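Local coordinates for protein 5'-tyrosyl-DNA phosphodiesterase (Caenorhabditis elegans, PDB 4FVA) that belongs to the endonuclease/exonuclease/phosphatase family, a DNase I-like fold of two beta-sheets, and holds a magnesium ion, at residues 229-234 / 246-251; 87-92 / 109-114. One frame throughout, in Å; residues are numbered along the deposited sequence.

Contact 1 (229-234 / 246-251); sequences FTLEGR and DHWAIN
Four backbone hydrogen bonds join Thr230 to Asn251 and Glu232 to Ala249, the two hydrogen-bonded pairs of an antiparallel ladder. The shortest runs from Ala249 N to Glu232 O at 2.8 Å; the straightest runs from Thr230 N to Asn251 O, with 166° at the hydrogen. The strand ends at Glu232, and Gly233 follows with a positive phi, which glycine adopts readily. A water lies within hydrogen-bonding distance of Gly233 O and His247 O, linking the two segments.

On the face carrying Thr230, Glu232, Ala249 and Asn251, Thr230 OG1 gives its proton to Glu232 OE2 at 2.9 Å, on the anti side of the carboxylate. With OG1 set between its own backbone N and carbonyl carbon (chi1 67°), Thr230 also meets Asn251 ND2 at 3.4 Å, a weak bond. The bend of Glu232 at chi2 (-74°) turns the carboxylate back toward Thr230 while CG rests on Asn251 CB. Val43 of helix 29-43 packs against both Glu232 and Asn251.

On the other face Leu231 and Ile250 meet, Leu231 CD2 lying 3.8 Å from Ile250 CG2. Phe229 reaches the same methyl, its CZ 3.4 Å from Ile250 CG2. Beyond the ladder, Leu231 CD1 touches Trp248 CD1, and over one face of that indole lies the aliphatic part of Arg234, its CG 3.7 Å from the centroid of the five-membered ring in a CH-pi contact. The guanidinium is farther off and at most weakly attracted; its face meets Leu231 CB instead.

Strand 226-232 is an edge strand of its sheet. Thr230, Glu232 and Asn251, each partly exposed, form a polar group beside helix 29-43, whereas Leu231, Ile250 and Trp248 are buried, and the methylenes of Arg234 can shelter the indole while its charge stays near the surface.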
loop_
_atom_site.group_PDB
_atom_site.type_symbol
_atom_site.label_atom_id
_atom_site.label_comp_id
_atom_site.label_asym_id
_atom_site.label_seq_id
_atom_site.Cartn_x
_atom_site.Cartn_y
_atom_site.Cartn_z
ATOM N N PHE A 229 2.851 -8.115 11.441
ATOM C CA PHE A 229 2.267 -8.124 10.096
ATOM C C PHE A 229 1.036 -9.025 10.051
ATOM O O PHE A 229 1.102 -10.191 10.448
ATOM C CB PHE A 229 3.315 -8.598 9.073
ATOM C CG PHE A 229 2.888 -8.434 7.616
ATOM C CD1 PHE A 229 2.011 -9.331 7.022
ATOM C CD2 PHE A 229 3.388 -7.385 6.856
ATOM C CE1 PHE A 229 1.629 -9.183 5.682
ATOM C CE2 PHE A 229 3.026 -7.220 5.537
ATOM C CZ PHE A 229 2.137 -8.114 4.939
ATOM N N THR A 230 -0.098 -8.471 9.616
ATOM C CA THR A 230 -1.334 -9.259 9.459
ATOM C C THR A 230 -2.005 -8.972 8.121
ATOM O O THR A 230 -1.658 -8.007 7.437
ATOM C CB THR A 230 -2.367 -8.964 10.563
ATOM O OG1 THR A 230 -2.841 -7.617 10.416
ATOM C CG2 THR A 230 -1.753 -9.140 11.954
ATOM N N LEU A 231 -2.970 -9.807 7.748
ATOM C CA LEU A 231 -3.761 -9.551 6.552
ATOM C C LEU A 231 -5.137 -9.100 6.993
ATOM O O LEU A 231 -5.614 -9.543 8.034
ATOM C CB LEU A 231 -3.871 -10.812 5.688
ATOM C CG LEU A 231 -2.524 -11.275 5.140
ATOM C CD1 LEU A 231 -2.655 -12.527 4.275
ATOM C CD2 LEU A 231 -1.891 -10.129 4.360
ATOM N N GLU A 232 -5.783 -8.246 6.201
ATOM C CA GLU A 232 -7.102 -7.745 6.570
ATOM C C GLU A 232 -8.028 -7.737 5.360
ATOM O O GLU A 232 -7.578 -7.937 4.227
ATOM C CB GLU A 232 -6.988 -6.341 7.165
ATOM C CG GLU A 232 -5.978 -6.220 8.301
ATOM C CD GLU A 232 -6.482 -6.855 9.592
ATOM O OE1 GLU A 232 -7.697 -7.133 9.696
ATOM O OE2 GLU A 232 -5.667 -7.059 10.512
ATOM N N GLY A 233 -9.324 -7.545 5.612
ATOM C CA GLY A 233 -10.329 -7.555 4.555
ATOM C C GLY A 233 -10.577 -8.933 3.978
ATOM O O GLY A 233 -10.937 -9.063 2.795
ATOM N N ARG A 234 -10.405 -9.971 4.796
ATOM C CA ARG A 234 -10.559 -11.337 4.299
ATOM C C ARG A 234 -11.958 -11.921 4.465
ATOM O O ARG A 234 -12.207 -13.084 4.136
ATOM C CB ARG A 234 -9.527 -12.264 4.940
ATOM C CG ARG A 234 -8.116 -12.002 4.452
ATOM C CD ARG A 234 -7.159 -13.112 4.860
ATOM N NE ARG A 234 -6.824 -13.102 6.281
ATOM C CZ ARG A 234 -5.921 -13.909 6.831
ATOM N NH1 ARG A 234 -5.260 -14.776 6.074
ATOM N NH2 ARG A 234 -5.666 -13.843 8.131
ATOM N N ASP A 246 -10.383 -7.931 -4.610
ATOM C CA ASP A 246 -9.749 -9.195 -4.979
ATOM C C ASP A 246 -8.381 -9.340 -4.309
ATOM O O ASP A 246 -7.753 -10.401 -4.414
ATOM C CB ASP A 246 -9.648 -9.368 -6.502
ATOM C CG ASP A 246 -8.758 -8.333 -7.151
ATOM O OD1 ASP A 246 -8.748 -7.162 -6.701
ATOM O OD2 ASP A 246 -8.055 -8.691 -8.120
ATOM N N HIS A 247 -7.913 -8.265 -3.662
ATOM C CA HIS A 247 -6.704 -8.299 -2.811
ATOM C C HIS A 247 -7.053 -8.277 -1.310
ATOM O O HIS A 247 -8.007 -7.617 -0.903
ATOM C CB HIS A 247 -5.791 -7.084 -3.062
ATOM C CG HIS A 247 -5.125 -7.071 -4.404
ATOM N ND1 HIS A 247 -3.762 -7.208 -4.557
ATOM C CD2 HIS A 247 -5.627 -6.891 -5.651
ATOM C CE1 HIS A 247 -3.454 -7.143 -5.841
ATOM N NE2 HIS A 247 -4.568 -6.950 -6.526
ATOM N N TRP A 248 -6.256 -8.965 -0.493
ATOM C CA TRP A 248 -6.307 -8.758 0.946
ATOM C C TRP A 248 -5.535 -7.478 1.248
ATOM O O TRP A 248 -4.628 -7.109 0.502
ATOM C CB TRP A 248 -5.654 -9.913 1.709
ATOM C CG TRP A 248 -6.146 -11.294 1.356
ATOM C CD1 TRP A 248 -5.394 -12.437 1.258
ATOM C CD2 TRP A 248 -7.497 -11.680 1.062
ATOM N NE1 TRP A 248 -6.197 -13.506 0.933
ATOM C CE2 TRP A 248 -7.489 -13.070 0.806
ATOM C CE3 TRP A 248 -8.709 -10.987 1.001
ATOM C CZ2 TRP A 248 -8.651 -13.776 0.478
ATOM C CZ3 TRP A 248 -9.869 -11.696 0.675
ATOM C CH2 TRP A 248 -9.826 -13.069 0.417
ATOM N N ALA A 249 -5.871 -6.803 2.338
ATOM C CA ALA A 249 -5.062 -5.663 2.755
ATOM C C ALA A 249 -3.877 -6.171 3.573
ATOM O O ALA A 249 -3.983 -7.199 4.237
ATOM C CB ALA A 249 -5.901 -4.678 3.578
ATOM N N ILE A 250 -2.748 -5.479 3.508
ATOM C CA ILE A 250 -1.660 -5.776 4.421
ATOM C C ILE A 250 -1.636 -4.710 5.507
ATOM O O ILE A 250 -1.984 -3.554 5.263
ATOM C CB ILE A 250 -0.277 -5.933 3.731
ATOM C CG1 ILE A 250 0.152 -4.658 3.013
ATOM C CG2 ILE A 250 -0.295 -7.118 2.751
ATOM C CD1 ILE A 250 1.537 -4.788 2.379
ATOM N N ASN A 251 -1.248 -5.119 6.706
ATOM C CA ASN A 251 -1.292 -4.262 7.876
ATOM C C ASN A 251 -0.037 -4.480 8.726
ATOM O O ASN A 251 0.118 -5.519 9.365
ATOM C CB ASN A 251 -2.559 -4.574 8.677
ATOM C CG ASN A 251 -2.695 -3.703 9.915
ATOM O OD1 ASN A 251 -2.317 -2.540 9.909
ATOM N ND2 ASN A 251 -3.207 -4.282 10.997
HETATM O O HOH W 1 -10.768 -7.896 0.320
#

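Contact 2 (87-92 / 109-114); sequences KMFDVE and QILEGS
Asp90 and Ser114 form a hydrogen-bonded antiparallel pair: Asp90 N reaches Ser114 O at 2.9 Å, nearly straight, and Ser114 N returns a bond to Asp90 O. Farther along, Glu92 N donates to Glu112 O at 2.7 Å. The short strand segments are markedly splayed, at 126° between their directions, and come closest at Val91 and Gly113, a non-hydrogen-bonded pair with CA atoms 4.2 Å apart. Glycine suits the place, since the Phe89 ring and Asp90 O both lie close against Gly113 CA.

The CG of Phe89 lies opposite the backbone N (chi1 -165°), which carries the ring across the junction until CE1 is 3.6 Å from Gly113 CA, with Ser114 N over one face. Val91 and Leu111 meet at about a right angle, CG1 to CD1 3.7 Å, and Tyr71 of strand 68-72 touches both. Glu92 and Glu112 run side by side in the same direction; Glu112 OE2 has its salt bridge with Lys119.

Phe89 and Leu111 are thus buried, and Val91, partly exposed, joins Leu111 against Tyr71. With Glu92 OE1 5.9 Å from Glu112 OE2, the two carboxylates probably repel only mildly, and Lys119 would offset the charge of the buried Glu112.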
loop_
_atom_site.group_PDB
_atom_site.type_symbol
_atom_site.label_atom_id
_atom_site.label_comp_id
_atom_site.label_asym_id
_atom_site.label_seq_id
_atom_site.Cartn_x
_atom_site.Cartn_y
_atom_site.Cartn_z
ATOM N N LYS A 87 -4.417 13.213 11.359
ATOM C CA LYS A 87 -4.438 14.676 11.285
ATOM C C LYS A 87 -3.249 15.286 12.017
ATOM O O LYS A 87 -2.944 16.467 11.846
ATOM C CB LYS A 87 -5.759 15.244 11.812
ATOM C CG LYS A 87 -6.895 15.044 10.836
ATOM C CD LYS A 87 -8.233 15.114 11.508
ATOM C CE LYS A 87 -9.328 15.160 10.458
ATOM N NZ LYS A 87 -9.006 16.178 9.425
ATOM N N MET A 88 -2.581 14.468 12.830
ATOM C CA MET A 88 -1.375 14.893 13.538
ATOM C C MET A 88 -0.122 14.837 12.658
ATOM O O MET A 88 0.941 15.343 13.040
ATOM C CB MET A 88 -1.168 14.062 14.804
ATOM C CG MET A 88 -1.789 14.659 16.053
ATOM S SD MET A 88 -1.531 13.582 17.486
ATOM C CE MET A 88 -0.210 12.513 16.906
ATOM N N PHE A 89 -0.238 14.192 11.502
ATOM C CA PHE A 89 0.868 14.139 10.554
ATOM C C PHE A 89 1.031 15.533 9.937
ATOM O O PHE A 89 0.107 16.065 9.321
ATOM C CB PHE A 89 0.561 13.078 9.490
ATOM C CG PHE A 89 1.743 12.660 8.662
ATOM C CD1 PHE A 89 2.163 13.413 7.581
ATOM C CD2 PHE A 89 2.432 11.500 8.971
ATOM C CE1 PHE A 89 3.238 13.014 6.799
ATOM C CE2 PHE A 89 3.528 11.085 8.197
ATOM C CZ PHE A 89 3.929 11.840 7.112
ATOM N N ASP A 90 2.207 16.123 10.114
ATOM C CA ASP A 90 2.493 17.445 9.565
ATOM C C ASP A 90 3.113 17.270 8.185
ATOM O O ASP A 90 4.257 16.824 8.066
ATOM C CB ASP A 90 3.428 18.213 10.512
ATOM C CG ASP A 90 3.639 19.670 10.093
ATOM O OD1 ASP A 90 2.751 20.260 9.431
ATOM O OD2 ASP A 90 4.690 20.238 10.464
ATOM N N VAL A 91 2.356 17.611 7.144
ATOM C CA VAL A 91 2.801 17.383 5.771
ATOM C C VAL A 91 3.760 18.492 5.332
ATOM O O VAL A 91 3.477 19.678 5.525
ATOM C CB VAL A 91 1.617 17.298 4.765
ATOM C CG1 VAL A 91 2.123 17.169 3.309
ATOM C CG2 VAL A 91 0.656 16.135 5.117
ATOM N N GLU A 92 4.903 18.097 4.779
ATOM C CA GLU A 92 5.870 19.057 4.247
ATOM C C GLU A 92 5.818 19.099 2.707
ATOM O O GLU A 92 5.885 20.172 2.106
ATOM C CB GLU A 92 7.286 18.727 4.721
ATOM C CG GLU A 92 8.334 19.724 4.238
ATOM C CD GLU A 92 8.230 21.076 4.941
ATOM O OE1 GLU A 92 7.994 21.097 6.172
ATOM O OE2 GLU A 92 8.378 22.116 4.261
ATOM N N GLN A 109 3.907 7.946 -5.536
ATOM C CA GLN A 109 3.289 9.005 -4.738
ATOM C C GLN A 109 4.067 9.147 -3.440
ATOM O O GLN A 109 4.170 8.190 -2.667
ATOM C CB GLN A 109 1.820 8.673 -4.442
ATOM C CG GLN A 109 1.083 9.742 -3.614
ATOM C CD GLN A 109 -0.340 9.347 -3.298
ATOM O OE1 GLN A 109 -0.672 8.156 -3.301
ATOM N NE2 GLN A 109 -1.194 10.338 -3.011
ATOM N N ILE A 110 4.614 10.337 -3.192
ATOM C CA ILE A 110 5.478 10.539 -2.031
ATOM C C ILE A 110 4.903 11.595 -1.117
ATOM O O ILE A 110 4.664 12.728 -1.548
ATOM C CB ILE A 110 6.915 10.945 -2.449
ATOM C CG1 ILE A 110 7.535 9.855 -3.323
ATOM C CG2 ILE A 110 7.813 11.124 -1.231
ATOM C CD1 ILE A 110 8.893 10.259 -3.944
ATOM N N LEU A 111 4.634 11.218 0.131
ATOM C CA LEU A 111 4.208 12.205 1.115
ATOM C C LEU A 111 5.286 12.260 2.184
ATOM O O LEU A 111 5.609 11.250 2.818
ATOM C CB LEU A 111 2.855 11.841 1.736
ATOM C CG LEU A 111 2.117 12.928 2.534
ATOM C CD1 LEU A 111 1.545 14.000 1.586
ATOM C CD2 LEU A 111 1.004 12.348 3.414
ATOM N N GLU A 112 5.839 13.453 2.368
ATOM C CA GLU A 112 6.901 13.700 3.334
ATOM C C GLU A 112 6.340 14.567 4.452
ATOM O O GLU A 112 5.640 15.556 4.185
ATOM C CB GLU A 112 8.070 14.431 2.655
ATOM C CG GLU A 112 9.162 14.888 3.609
ATOM C CD GLU A 112 10.179 15.805 2.945
ATOM O OE1 GLU A 112 10.300 15.790 1.698
ATOM O OE2 GLU A 112 10.828 16.581 3.678
ATOM N N GLY A 113 6.641 14.213 5.697
ATOM C CA GLY A 113 6.180 15.016 6.809
ATOM C C GLY A 113 6.824 14.537 8.083
ATOM O O GLY A 113 7.929 14.002 8.076
ATOM N N SER A 114 6.143 14.750 9.193
ATOM C CA SER A 114 6.614 14.228 10.462
ATOM C C SER A 114 5.434 14.001 11.392
ATOM O O SER A 114 4.391 14.659 11.264
ATOM C CB SER A 114 7.646 15.161 11.092
ATOM O OG SER A 114 7.045 16.363 11.505
#

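Contacts 1 and 2 belong to the two different beta-sheets of the fold. Residues 229-234 and 246-251 pair at one margin of the six-stranded sheet, whereas 87-92 and 109-114 pair in a hairpin of the other. Their centres are 24 Å apart, on opposite sides of the chain's centre, and their nearest atoms are about 14 Å apart. Side chains of contact 2 pack on strands 68-72 and 80-86, at the margin of contact 1's sheet opposite strand 226-232, so sheet meets sheet there. Contact 1 is nearer the metal site: the Trp248 side chain is about 13 Å from the magnesium ion bound by Asp22 and Glu52, and Asp246 lies close to Asp22.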